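Rusticyanin (Thiobacillus ferrooxidans, PDB 2CAL) carries electrons from cytochrome c552 to the A-type oxidase in the periplasm, using a single bound copper ion. Local coordinates at residues T4-A9 / A106-S111; A16-D21 / H38-A43; D72-N77 / F119-F124; F86-K91 / G131-V136. The protein carries 1 engineered substitution. All coordinates share one frame; numbering follows the deposited sequence. Where two conformers were deposited one is given.

Interaction 1. Residues T4-A9 / A106-S111; sequences TTWKEA and AGTGFS
The indole of W6 lies with one face over S111. T108 OG1 and G109 O stand at its edge, near the ring plane. F110 O approaches the same ring obliquely. The contact belongs to the cupredoxin fold, a beta-sandwich with a copper site. It joins T4 and W6, just ahead of strand 7-9, to the loop between strands 104-105 and 119-126.

S111 makes the facial contact with its backbone carbon as well as its side chain. S111 CA sits 3.7 Å from the centroid of the W6 six-membered ring and only 19° off the ring normal, a CH-pi contact. S111 CB lies 3.5 Å from W6 CH2. The hydroxyl of S111 is used elsewhere: S111 OG bonds to the carbonyl of H84, a copper ligand. W6 thus packs on a residue that is bonded to the backbone of a copper ligand and probably helps to position it.

At the edge, W6 CZ2 comes to 3.5 Å from G109 O. G109 O accepts a hydrogen bond from T108 OG1 at 2.7 Å, in the carbonyl plane and on a lone pair. T108 chi1 of 76° sets OG1 between its own backbone N and carbonyl carbon, from where it reaches the G109 carbonyl. G109 CA also lies near T4, with T4 CG2 4.2 Å away. W6 further touches T122, F75 and P112.

The indole N-H has a polar link to the loop through one water. W6 NE1 donates to it at 2.9 Å, and the water donates to F110 O at 2.7 Å.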
loop_
_atom_site.group_PDB
_atom_site.type_symbol
_atom_site.label_atom_id
_atom_site.label_comp_id
_atom_site.label_asym_id
_atom_site.label_seq_id
_atom_site.Cartn_x
_atom_site.Cartn_y
_atom_site.Cartn_z
ATOM N N THR A 4 0.458 -13.869 -1.883
ATOM C CA THR A 4 0.165 -14.385 -0.551
ATOM C C THR A 4 1.440 -14.989 0.025
ATOM O O THR A 4 1.391 -15.837 0.920
ATOM C CB THR A 4 -0.922 -15.470 -0.557
ATOM O OG1 THR A 4 -0.511 -16.516 -1.456
ATOM C CG2 THR A 4 -2.264 -14.907 -1.013
ATOM N N THR A 5 2.597 -14.548 -0.431
ATOM C CA THR A 5 3.876 -14.964 0.127
ATOM C C THR A 5 4.562 -13.868 0.930
ATOM O O THR A 5 4.721 -12.772 0.399
ATOM C CB THR A 5 4.774 -15.394 -1.038
ATOM O OG1 THR A 5 4.112 -16.450 -1.758
ATOM C CG2 THR A 5 6.044 -16.035 -0.490
ATOM N N TRP A 6 4.940 -14.164 2.140
ATOM C CA TRP A 6 5.334 -13.156 3.098
ATOM C C TRP A 6 6.672 -13.524 3.745
ATOM O O TRP A 6 7.006 -14.682 3.933
ATOM C CB TRP A 6 4.308 -12.964 4.217
ATOM C CG TRP A 6 2.959 -12.589 3.629
ATOM C CD1 TRP A 6 2.036 -13.498 3.169
ATOM C CD2 TRP A 6 2.417 -11.293 3.422
ATOM N NE1 TRP A 6 0.944 -12.808 2.693
ATOM C CE2 TRP A 6 1.131 -11.457 2.838
ATOM C CE3 TRP A 6 2.872 -9.996 3.702
ATOM C CZ2 TRP A 6 0.328 -10.369 2.512
ATOM C CZ3 TRP A 6 2.054 -8.891 3.371
ATOM C CH2 TRP A 6 0.777 -9.120 2.784
ATOM N N LYS A 7 7.438 -12.498 4.104
ATOM C CA LYS A 7 8.670 -12.597 4.865
ATOM C C LYS A 7 8.475 -11.818 6.174
ATOM O O LYS A 7 7.499 -11.084 6.350
ATOM C CB LYS A 7 9.843 -12.104 4.033
ATOM C CG LYS A 7 10.220 -12.900 2.830
ATOM C CD LYS A 7 11.442 -12.356 2.086
ATOM C CE LYS A 7 11.039 -11.897 0.700
ATOM N NZ LYS A 7 12.167 -11.840 -0.277
ATOM N N GLU A 8 9.401 -11.979 7.124
ATOM C CA GLU A 8 9.279 -11.259 8.397
ATOM C C GLU A 8 10.449 -10.309 8.612
ATOM O O GLU A 8 11.570 -10.666 8.238
ATOM C CB GLU A 8 9.191 -12.265 9.569
ATOM C CG GLU A 8 7.871 -13.061 9.461
ATOM C CD GLU A 8 6.594 -12.366 9.903
ATOM O OE1 GLU A 8 6.673 -11.378 10.686
ATOM O OE2 GLU A 8 5.451 -12.775 9.511
ATOM N N ALA A 9 10.219 -9.148 9.169
ATOM C CA ALA A 9 11.202 -8.106 9.352
ATOM C C ALA A 9 11.192 -7.621 10.787
ATOM O O ALA A 9 10.148 -7.438 11.381
ATOM C CB ALA A 9 10.937 -6.919 8.444
ATOM N N ALA A 106 -3.648 -5.931 -9.051
ATOM C CA ALA A 106 -2.393 -6.344 -8.444
ATOM C C ALA A 106 -2.574 -6.140 -6.931
ATOM O O ALA A 106 -3.289 -5.247 -6.512
ATOM C CB ALA A 106 -1.216 -5.538 -8.970
ATOM N N GLY A 107 -1.921 -7.005 -6.148
ATOM C CA GLY A 107 -2.041 -6.789 -4.713
ATOM C C GLY A 107 -1.844 -8.061 -3.907
ATOM O O GLY A 107 -1.474 -9.086 -4.480
ATOM N N THR A 108 -2.131 -7.914 -2.619
ATOM C CA THR A 108 -1.828 -8.983 -1.673
ATOM C C THR A 108 -3.095 -9.621 -1.087
ATOM O O THR A 108 -4.195 -9.047 -1.102
ATOM C CB THR A 108 -0.974 -8.420 -0.512
ATOM O OG1 THR A 108 -1.779 -7.657 0.420
ATOM C CG2 THR A 108 0.085 -7.453 -1.019
ATOM N N GLY A 109 -2.904 -10.807 -0.541
ATOM C CA GLY A 109 -3.904 -11.338 0.389
ATOM C C GLY A 109 -3.747 -10.574 1.701
ATOM O O GLY A 109 -3.063 -9.542 1.893
ATOM N N PHE A 110 -4.387 -11.163 2.723
ATOM C CA PHE A 110 -4.291 -10.641 4.067
ATOM C C PHE A 110 -2.879 -10.943 4.599
ATOM O O PHE A 110 -2.333 -12.024 4.456
ATOM C CB PHE A 110 -5.371 -11.268 4.969
ATOM C CG PHE A 110 -6.735 -10.801 4.501
ATOM C CD1 PHE A 110 -7.139 -9.515 4.515
ATOM C CD2 PHE A 110 -7.647 -11.749 3.989
ATOM C CE1 PHE A 110 -8.371 -9.059 4.066
ATOM C CE2 PHE A 110 -8.875 -11.303 3.544
ATOM C CZ PHE A 110 -9.275 -9.988 3.573
ATOM N N SER A 111 -2.316 -9.939 5.250
ATOM C CA SER A 111 -0.955 -10.098 5.785
ATOM C C SER A 111 -0.934 -10.853 7.102
ATOM O O SER A 111 -1.918 -10.837 7.874
ATOM C CB SER A 111 -0.359 -8.705 6.027
ATOM O OG SER A 111 -1.098 -7.937 6.957
HETATM O O HOH W 1 -1.856 -13.453 2.160
#

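Interaction 2. Residues A16-D21 / H38-A43; sequences AMLEKD and HVVAAA
V40 fits its two methyls beneath the end of helix 11-18. V40 CG1 and V40 CG2 each lie 3.5 Å from M17 O, and V40 CG1 also reaches L18 CA. The side chains of L18 and V40 meet at about a right angle. L18 CD2 extends further along strand 36-43 and touches A42 CB at 4.0 Å.

Past the helix the chain makes a type I turn from L18 to D21, which brings D21 beside the strand. D21 CG is anti to the backbone N (chi1 -177°), and this swings the carboxylate to the backbone of V40. V40 N donates to D21 OD2 at 3.0 Å, nearly straight at 164°, on the anti lone pair. OD2 also bonds Y32 OH, while OD1 bonds H56 and the backbone N of G23. With an alanine at D21, V40 N would probably lose its acceptor and H56 its carboxylate partner.

A water donates to L18 O and V40 O, linking turn and strand a second time. The contact thus pairs an apolar patch with a buried carboxylate. The several donors around D21 are consistent with a charged form, which they would help to stabilise.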
loop_
_atom_site.group_PDB
_atom_site.type_symbol
_atom_site.label_atom_id
_atom_site.label_comp_id
_atom_site.label_asym_id
_atom_site.label_seq_id
_atom_site.Cartn_x
_atom_site.Cartn_y
_atom_site.Cartn_z
ATOM N N ALA A 16 14.504 0.503 7.452
ATOM C CA ALA A 16 15.362 0.484 6.257
ATOM C C ALA A 16 14.534 0.416 4.990
ATOM O O ALA A 16 14.841 1.066 3.992
ATOM C CB ALA A 16 16.332 -0.687 6.309
ATOM N N MET A 17 13.486 -0.411 4.998
ATOM C CA MET A 17 12.671 -0.528 3.821
ATOM C C MET A 17 11.836 0.707 3.550
ATOM O O MET A 17 11.687 1.153 2.423
ATOM C CB MET A 17 11.742 -1.781 3.932
ATOM C CG MET A 17 12.486 -3.102 3.920
ATOM S SD MET A 17 11.470 -4.589 3.734
ATOM C CE MET A 17 10.788 -4.738 5.366
ATOM N N LEU A 18 11.262 1.353 4.573
ATOM C CA LEU A 18 10.415 2.509 4.368
ATOM C C LEU A 18 11.155 3.641 3.667
ATOM O O LEU A 18 10.561 4.418 2.918
ATOM C CB LEU A 18 9.908 3.010 5.706
ATOM C CG LEU A 18 8.957 2.105 6.462
ATOM C CD1 LEU A 18 8.738 2.641 7.879
ATOM C CD2 LEU A 18 7.632 2.010 5.715
ATOM N N GLU A 19 12.465 3.718 3.983
ATOM C CA GLU A 19 13.329 4.746 3.387
ATOM C C GLU A 19 13.697 4.443 1.932
ATOM O O GLU A 19 14.392 5.247 1.266
ATOM C CB GLU A 19 14.568 4.855 4.285
ATOM C CG GLU A 19 14.269 5.313 5.705
ATOM C CD GLU A 19 15.398 5.232 6.698
ATOM O OE1 GLU A 19 16.465 4.675 6.390
ATOM O OE2 GLU A 19 15.280 5.717 7.855
ATOM N N LYS A 20 13.252 3.353 1.323
ATOM C CA LYS A 20 13.564 3.024 -0.061
ATOM C C LYS A 20 12.441 3.462 -1.017
ATOM O O LYS A 20 12.572 3.109 -2.208
ATOM C CB LYS A 20 13.780 1.525 -0.233
ATOM C CG LYS A 20 15.083 0.933 0.238
ATOM C CD LYS A 20 16.132 1.752 0.879
ATOM C CE LYS A 20 17.249 0.920 1.486
ATOM N NZ LYS A 20 17.355 1.274 2.930
ATOM N N ASP A 21 11.408 4.115 -0.498
ATOM C CA ASP A 21 10.402 4.697 -1.380
ATOM C C ASP A 21 11.079 5.793 -2.210
ATOM O O ASP A 21 11.654 6.742 -1.688
ATOM C CB ASP A 21 9.238 5.208 -0.564
ATOM C CG ASP A 21 8.148 5.750 -1.440
ATOM O OD1 ASP A 21 8.233 6.923 -1.904
ATOM O OD2 ASP A 21 7.168 4.985 -1.754
ATOM N N HIS A 38 9.804 2.555 -6.994
ATOM C CA HIS A 38 9.740 1.710 -5.786
ATOM C C HIS A 38 8.842 2.361 -4.765
ATOM O O HIS A 38 9.189 3.390 -4.190
ATOM C CB HIS A 38 11.166 1.496 -5.266
ATOM C CG HIS A 38 12.082 1.024 -6.370
ATOM N ND1 HIS A 38 12.398 -0.317 -6.587
ATOM C CD2 HIS A 38 12.787 1.683 -7.309
ATOM C CE1 HIS A 38 13.219 -0.444 -7.635
ATOM N NE2 HIS A 38 13.463 0.790 -8.089
ATOM N N VAL A 39 7.646 1.799 -4.600
ATOM C CA VAL A 39 6.630 2.254 -3.661
ATOM C C VAL A 39 6.756 1.408 -2.386
ATOM O O VAL A 39 6.646 0.176 -2.493
ATOM C CB VAL A 39 5.239 2.088 -4.260
ATOM C CG1 VAL A 39 4.175 2.504 -3.236
ATOM C CG2 VAL A 39 5.086 2.886 -5.557
ATOM N N VAL A 40 6.946 2.064 -1.251
ATOM C CA VAL A 40 6.987 1.277 0.011
ATOM C C VAL A 40 5.869 1.807 0.885
ATOM O O VAL A 40 5.875 2.948 1.363
ATOM C CB VAL A 40 8.365 1.327 0.690
ATOM C CG1 VAL A 40 8.329 0.399 1.913
ATOM C CG2 VAL A 40 9.474 0.919 -0.274
ATOM N N ALA A 41 4.876 0.926 1.091
ATOM C CA ALA A 41 3.696 1.251 1.862
ATOM C C ALA A 41 3.605 0.433 3.142
ATOM O O ALA A 41 4.011 -0.729 3.148
ATOM C CB ALA A 41 2.439 0.928 1.026
ATOM N N ALA A 42 3.075 1.057 4.175
ATOM C CA ALA A 42 2.860 0.345 5.457
ATOM C C ALA A 42 1.469 0.599 5.947
ATOM O O ALA A 42 0.857 1.638 5.742
ATOM C CB ALA A 42 3.833 0.869 6.519
ATOM N N ALA A 43 0.921 -0.425 6.600
ATOM C CA ALA A 43 -0.384 -0.334 7.267
ATOM C C ALA A 43 -0.221 0.184 8.712
ATOM O O ALA A 43 0.322 -0.559 9.542
ATOM C CB ALA A 43 -1.048 -1.701 7.274
HETATM O O HOH W 2 7.588 4.616 2.738
#

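Interaction 3. Residues D72-N77 / F119-F124; sequences DVTFIN and FGYTDF
F124 chi1 of 66° sets CG between its backbone N and carbonyl carbon, which turns the ring toward V73. The two side chains run side by side. V73 CB lies over the F124 ring face, 3.8 Å from its centroid and 19° off the normal, a CH-pi contact.

T74 and D123 point together to the other side of the sheet. T74 OG1 donates to D123 OD1 at 2.5 Å, a short bond. It arrives on the syn side, 33° out of the carboxylate plane. A valine in place of T74 would probably leave D123 OD1 without its hydroxyl donor and the carboxylate freer to turn. I76 shares this side: its CG1 packs on Y121 CB at 3.7 Å.

Backbone bonds run in alternate pairs. V73 exchanges two bonds with F124, and F75 two with T122. N77 N donates to G120 O at 3.0 Å, and a water joins N77 O to G120 N in place of a second bond. F75 and T122 share the side of V73 and F124.

This is regular antiparallel pairing of strands 70-77 and 119-126 within one sheet of the cupredoxin beta-sandwich. V73, F75 and F124 face the core between the sheets.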
loop_
_atom_site.group_PDB
_atom_site.type_symbol
_atom_site.label_atom_id
_atom_site.label_comp_id
_atom_site.label_asym_id
_atom_site.label_seq_id
_atom_site.Cartn_x
_atom_site.Cartn_y
_atom_site.Cartn_z
ATOM N N ASP A 72 7.369 -1.427 -8.478
ATOM C CA ASP A 72 7.721 -2.461 -7.505
ATOM C C ASP A 72 7.176 -1.976 -6.176
ATOM O O ASP A 72 7.607 -0.941 -5.630
ATOM C CB ASP A 72 9.232 -2.638 -7.453
ATOM C CG ASP A 72 9.799 -3.357 -8.653
ATOM O OD1 ASP A 72 9.101 -3.973 -9.502
ATOM O OD2 ASP A 72 11.050 -3.317 -8.762
ATOM N N VAL A 73 6.178 -2.696 -5.686
ATOM C CA VAL A 73 5.504 -2.357 -4.425
ATOM C C VAL A 73 6.049 -3.289 -3.316
ATOM O O VAL A 73 6.062 -4.506 -3.459
ATOM C CB VAL A 73 3.983 -2.518 -4.517
ATOM C CG1 VAL A 73 3.324 -2.094 -3.207
ATOM C CG2 VAL A 73 3.449 -1.669 -5.668
ATOM N N THR A 74 6.430 -2.681 -2.224
ATOM C CA THR A 74 6.718 -3.378 -0.963
ATOM C C THR A 74 5.636 -2.963 0.031
ATOM O O THR A 74 5.357 -1.769 0.171
ATOM C CB THR A 74 8.084 -2.958 -0.395
ATOM O OG1 THR A 74 9.099 -3.199 -1.391
ATOM C CG2 THR A 74 8.410 -3.778 0.843
ATOM N N PHE A 75 4.946 -3.944 0.617
ATOM C CA PHE A 75 3.904 -3.676 1.600
ATOM C C PHE A 75 4.237 -4.351 2.923
ATOM O O PHE A 75 4.540 -5.550 2.935
ATOM C CB PHE A 75 2.540 -4.182 1.079
ATOM C CG PHE A 75 1.430 -4.064 2.121
ATOM C CD1 PHE A 75 1.071 -2.868 2.697
ATOM C CD2 PHE A 75 0.764 -5.215 2.534
ATOM C CE1 PHE A 75 0.082 -2.767 3.642
ATOM C CE2 PHE A 75 -0.251 -5.136 3.491
ATOM C CZ PHE A 75 -0.571 -3.932 4.051
ATOM N N ILE A 76 4.222 -3.555 3.971
ATOM C CA ILE A 76 4.579 -3.960 5.333
ATOM C C ILE A 76 3.405 -3.737 6.257
ATOM O O ILE A 76 2.850 -2.655 6.279
ATOM C CB ILE A 76 5.819 -3.138 5.819
ATOM C CG1 ILE A 76 6.980 -3.126 4.825
ATOM C CG2 ILE A 76 6.236 -3.636 7.199
ATOM C CD1 ILE A 76 7.942 -1.995 5.074
ATOM N N ASN A 77 3.049 -4.753 7.033
ATOM C CA ASN A 77 1.992 -4.563 8.025
ATOM C C ASN A 77 2.594 -4.350 9.411
ATOM O O ASN A 77 3.036 -5.322 10.046
ATOM C CB ASN A 77 1.039 -5.759 8.069
ATOM C CG ASN A 77 -0.024 -5.652 9.116
ATOM O OD1 ASN A 77 -0.578 -6.702 9.589
ATOM N ND2 ASN A 77 -0.336 -4.469 9.562
ATOM N N PHE A 119 7.392 -8.209 11.838
ATOM C CA PHE A 119 6.343 -7.683 10.993
ATOM C C PHE A 119 6.385 -8.381 9.654
ATOM O O PHE A 119 7.462 -8.516 9.055
ATOM C CB PHE A 119 6.505 -6.160 10.828
ATOM C CG PHE A 119 6.518 -5.427 12.153
ATOM C CD1 PHE A 119 7.752 -5.151 12.741
ATOM C CD2 PHE A 119 5.344 -5.111 12.806
ATOM C CE1 PHE A 119 7.759 -4.548 13.991
ATOM C CE2 PHE A 119 5.372 -4.466 14.021
ATOM C CZ PHE A 119 6.596 -4.177 14.614
ATOM N N GLY A 120 5.236 -8.783 9.160
ATOM C CA GLY A 120 5.182 -9.390 7.825
ATOM C C GLY A 120 5.224 -8.345 6.722
ATOM O O GLY A 120 4.687 -7.239 6.814
ATOM N N TYR A 121 5.888 -8.737 5.616
ATOM C CA TYR A 121 5.941 -7.863 4.438
ATOM C C TYR A 121 6.046 -8.770 3.202
ATOM O O TYR A 121 6.391 -9.948 3.230
ATOM C CB TYR A 121 7.089 -6.857 4.526
ATOM C CG TYR A 121 8.443 -7.474 4.272
ATOM C CD1 TYR A 121 9.143 -8.147 5.267
ATOM C CD2 TYR A 121 9.029 -7.371 3.020
ATOM C CE1 TYR A 121 10.394 -8.699 5.018
ATOM C CE2 TYR A 121 10.270 -7.928 2.781
ATOM C CZ TYR A 121 10.954 -8.595 3.765
ATOM O OH TYR A 121 12.188 -9.119 3.435
ATOM N N THR A 122 5.757 -8.120 2.064
ATOM C CA THR A 122 5.834 -8.768 0.748
ATOM C C THR A 122 6.156 -7.751 -0.331
ATOM O O THR A 122 6.063 -6.535 -0.121
ATOM C CB THR A 122 4.518 -9.507 0.454
ATOM O OG1 THR A 122 4.732 -10.395 -0.674
ATOM C CG2 THR A 122 3.366 -8.613 0.131
ATOM N N ASP A 123 6.580 -8.286 -1.458
ATOM C CA ASP A 123 6.900 -7.496 -2.642
ATOM C C ASP A 123 6.100 -8.030 -3.827
ATOM O O ASP A 123 6.037 -9.240 -4.020
ATOM C CB ASP A 123 8.386 -7.575 -2.934
ATOM C CG ASP A 123 9.215 -6.670 -2.057
ATOM O OD1 ASP A 123 9.367 -5.473 -2.445
ATOM O OD2 ASP A 123 9.685 -7.195 -1.041
ATOM N N PHE A 124 5.581 -7.126 -4.631
ATOM C CA PHE A 124 4.984 -7.547 -5.923
ATOM C C PHE A 124 5.322 -6.481 -6.994
ATOM O O PHE A 124 5.627 -5.342 -6.639
ATOM C CB PHE A 124 3.506 -7.806 -5.806
ATOM C CG PHE A 124 2.622 -6.637 -5.500
ATOM C CD1 PHE A 124 2.129 -5.820 -6.491
ATOM C CD2 PHE A 124 2.260 -6.332 -4.192
ATOM C CE1 PHE A 124 1.315 -4.738 -6.177
ATOM C CE2 PHE A 124 1.459 -5.253 -3.893
ATOM C CZ PHE A 124 0.969 -4.425 -4.875
HETATM O O HOH W 3 8.497 -4.883 -5.064
HETATM O O HOH W 4 2.817 -8.081 10.423
#

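Interaction 4. Residues F86-K91 / G131-V136; sequences FDITKK and GTYYYV
This antiparallel pair lies at one edge of the second sheet of the cupredoxin sandwich, beside the copper site. Strand 131-136 runs directly into C137, a copper ligand. Strand 87-89 follows closely after H84, another ligand.

Two hydrogen-bonded pairs hold the strands. D87 and V136 exchange two bonds, with D87 N to V136 O at 3.0 Å. T89 and Y134 exchange two more, with Y134 N to T89 O at 2.8 Å. T89 OG1 accepts from K91 N at 3.0 Å, an ST turn that bends the chain out of the strand. T89 OG1 also bonds the carbonyl of I101. T89 CG2 packs on V136 CG2 at 3.8 Å.

On the opposite side of the sheet, I88 CG2 packs on Y133 CB at 3.8 Å. F86 chi1 of -175° swings the ring away from its own N and lays it against Y135. Y135 CB lies over the F86 face, 3.9 Å from its centroid. The two rings are near parallel, at 14°, but slid so far that they barely overlap. K90 runs alongside Y133, with K90 CE 3.8 Å from Y133 CE2. A water bridges K90 O and T132 O.

Around the pair, F53 meets both F86 and Y135, and W126 meets Y133 edge-to-face. Strand 148-153 flanks strand 131-136 on its other side, while I88 pairs by backbone with V105 and A106.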
loop_
_atom_site.group_PDB
_atom_site.type_symbol
_atom_site.label_atom_id
_atom_site.label_comp_id
_atom_site.label_asym_id
_atom_site.label_seq_id
_atom_site.Cartn_x
_atom_site.Cartn_y
_atom_site.Cartn_z
ATOM N N PHE A 86 -3.210 -4.947 0.901
ATOM C CA PHE A 86 -2.913 -3.846 -0.015
ATOM C C PHE A 86 -3.334 -4.338 -1.386
ATOM O O PHE A 86 -2.623 -5.106 -2.022
ATOM C CB PHE A 86 -1.431 -3.432 0.058
ATOM C CG PHE A 86 -1.074 -2.207 -0.778
ATOM C CD1 PHE A 86 -0.913 -0.980 -0.145
ATOM C CD2 PHE A 86 -0.881 -2.291 -2.170
ATOM C CE1 PHE A 86 -0.561 0.127 -0.901
ATOM C CE2 PHE A 86 -0.523 -1.182 -2.921
ATOM C CZ PHE A 86 -0.371 0.018 -2.253
ATOM N N ASP A 87 -4.459 -3.865 -1.881
ATOM C CA ASP A 87 -5.044 -4.343 -3.109
ATOM C C ASP A 87 -5.378 -3.174 -4.007
ATOM O O ASP A 87 -6.040 -2.232 -3.609
ATOM C CB ASP A 87 -6.300 -5.170 -2.807
ATOM C CG ASP A 87 -5.923 -6.433 -2.041
ATOM O OD1 ASP A 87 -5.112 -7.222 -2.596
ATOM O OD2 ASP A 87 -6.501 -6.587 -0.933
ATOM N N ILE A 88 -4.871 -3.269 -5.255
ATOM C CA ILE A 88 -5.106 -2.196 -6.216
ATOM C C ILE A 88 -6.308 -2.569 -7.096
ATOM O O ILE A 88 -6.358 -3.670 -7.636
ATOM C CB ILE A 88 -3.854 -1.918 -7.088
ATOM C CG1 ILE A 88 -2.631 -1.652 -6.164
ATOM C CG2 ILE A 88 -4.081 -0.776 -8.044
ATOM C CD1 ILE A 88 -1.309 -1.503 -6.925
ATOM N N THR A 89 -7.185 -1.594 -7.277
ATOM C CA THR A 89 -8.447 -1.752 -8.022
ATOM C C THR A 89 -8.721 -0.488 -8.803
ATOM O O THR A 89 -8.239 0.594 -8.470
ATOM C CB THR A 89 -9.582 -2.044 -7.024
ATOM O OG1 THR A 89 -10.842 -2.195 -7.782
ATOM C CG2 THR A 89 -9.763 -0.962 -5.987
ATOM N N LYS A 90 -9.551 -0.622 -9.857
ATOM C CA LYS A 90 -10.081 0.564 -10.514
ATOM C C LYS A 90 -11.284 1.130 -9.820
ATOM O O LYS A 90 -11.736 2.204 -10.212
ATOM C CB LYS A 90 -10.389 0.265 -12.005
ATOM C CG LYS A 90 -9.145 -0.262 -12.758
ATOM C CD LYS A 90 -9.395 -0.391 -14.273
ATOM C CE LYS A 90 -8.235 -1.125 -14.929
ATOM N NZ LYS A 90 -8.250 -1.171 -16.423
ATOM N N LYS A 91 -11.912 0.430 -8.857
ATOM C CA LYS A 91 -13.130 0.898 -8.181
ATOM C C LYS A 91 -12.815 1.943 -7.103
ATOM O O LYS A 91 -11.972 1.653 -6.251
ATOM C CB LYS A 91 -13.858 -0.279 -7.547
ATOM C CG LYS A 91 -14.978 0.111 -6.595
ATOM C CD LYS A 91 -16.164 0.751 -7.268
ATOM C CE LYS A 91 -17.097 1.516 -6.362
ATOM N NZ LYS A 91 -16.970 1.330 -4.881
ATOM N N GLY A 131 -4.321 5.448 -16.278
ATOM C CA GLY A 131 -5.636 5.555 -15.687
ATOM C C GLY A 131 -5.528 5.822 -14.203
ATOM O O GLY A 131 -4.435 6.002 -13.656
ATOM N N THR A 132 -6.666 5.860 -13.565
ATOM C CA THR A 132 -6.807 6.068 -12.120
ATOM C C THR A 132 -7.095 4.751 -11.429
ATOM O O THR A 132 -7.915 3.965 -11.909
ATOM C CB THR A 132 -7.919 7.104 -11.833
ATOM O OG1 THR A 132 -7.512 8.285 -12.507
ATOM C CG2 THR A 132 -8.101 7.384 -10.348
ATOM N N TYR A 133 -6.397 4.508 -10.333
ATOM C CA TYR A 133 -6.571 3.340 -9.489
ATOM C C TYR A 133 -6.636 3.786 -8.042
ATOM O O TYR A 133 -6.434 4.917 -7.688
ATOM C CB TYR A 133 -5.423 2.358 -9.683
ATOM C CG TYR A 133 -5.101 1.952 -11.102
ATOM C CD1 TYR A 133 -4.335 2.711 -11.995
ATOM C CD2 TYR A 133 -5.588 0.751 -11.603
ATOM C CE1 TYR A 133 -4.067 2.313 -13.283
ATOM C CE2 TYR A 133 -5.315 0.330 -12.897
ATOM C CZ TYR A 133 -4.540 1.125 -13.744
ATOM O OH TYR A 133 -4.296 0.689 -15.023
ATOM N N TYR A 134 -6.983 2.795 -7.187
ATOM C CA TYR A 134 -7.104 3.005 -5.736
ATOM C C TYR A 134 -6.380 1.821 -5.102
ATOM O O TYR A 134 -6.500 0.684 -5.558
ATOM C CB TYR A 134 -8.564 3.102 -5.285
ATOM C CG TYR A 134 -9.253 4.243 -5.997
ATOM C CD1 TYR A 134 -9.268 5.523 -5.455
ATOM C CD2 TYR A 134 -9.820 4.055 -7.263
ATOM C CE1 TYR A 134 -9.884 6.554 -6.152
ATOM C CE2 TYR A 134 -10.416 5.090 -7.950
ATOM C CZ TYR A 134 -10.448 6.350 -7.385
ATOM O OH TYR A 134 -11.056 7.414 -8.070
ATOM N N TYR A 135 -5.651 2.119 -4.003
ATOM C CA TYR A 135 -5.081 1.050 -3.164
ATOM C C TYR A 135 -5.970 0.990 -1.930
ATOM O O TYR A 135 -6.277 1.985 -1.298
ATOM C CB TYR A 135 -3.610 1.241 -2.808
ATOM C CG TYR A 135 -3.191 2.559 -2.215
ATOM C CD1 TYR A 135 -2.940 3.709 -2.983
ATOM C CD2 TYR A 135 -3.040 2.674 -0.844
ATOM C CE1 TYR A 135 -2.560 4.900 -2.407
ATOM C CE2 TYR A 135 -2.644 3.870 -0.262
ATOM C CZ TYR A 135 -2.384 4.997 -1.037
ATOM O OH TYR A 135 -2.023 6.153 -0.403
ATOM N N VAL A 136 -6.445 -0.225 -1.605
ATOM C CA VAL A 136 -7.508 -0.452 -0.640
ATOM C C VAL A 136 -7.165 -1.638 0.236
ATOM O O VAL A 136 -6.630 -2.661 -0.197
ATOM C CB VAL A 136 -8.822 -0.715 -1.409
ATOM C CG1 VAL A 136 -10.066 -0.851 -0.536
ATOM C CG2 VAL A 136 -9.138 0.363 -2.463
HETATM O O HOH W 5 -10.661 4.243 -11.770
#

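Overall arrangement
Interactions 1, 2 and 3 all reach the same sheet. Strand 7-9 neighbours 119-126, which pairs with 70-77, which in turn lies beside 36-43. Their centres are close: about 6 Å between 1 and 3, and about 8 Å between 2 and 3. Interaction 4 belongs to the other sheet, its centre about 16 Å from that of interaction 3, and F86 bridges the gap by packing on F75, F124 and A41. Along the chain, interaction 2 closes before 3 and 4 open. Interactions 1, 3 and 4 cross one another, so distant parts of the sequence are interlocked. Together they help build the two-sheet sandwich that probably keeps the copper ligands H84, C137 and M147 in place.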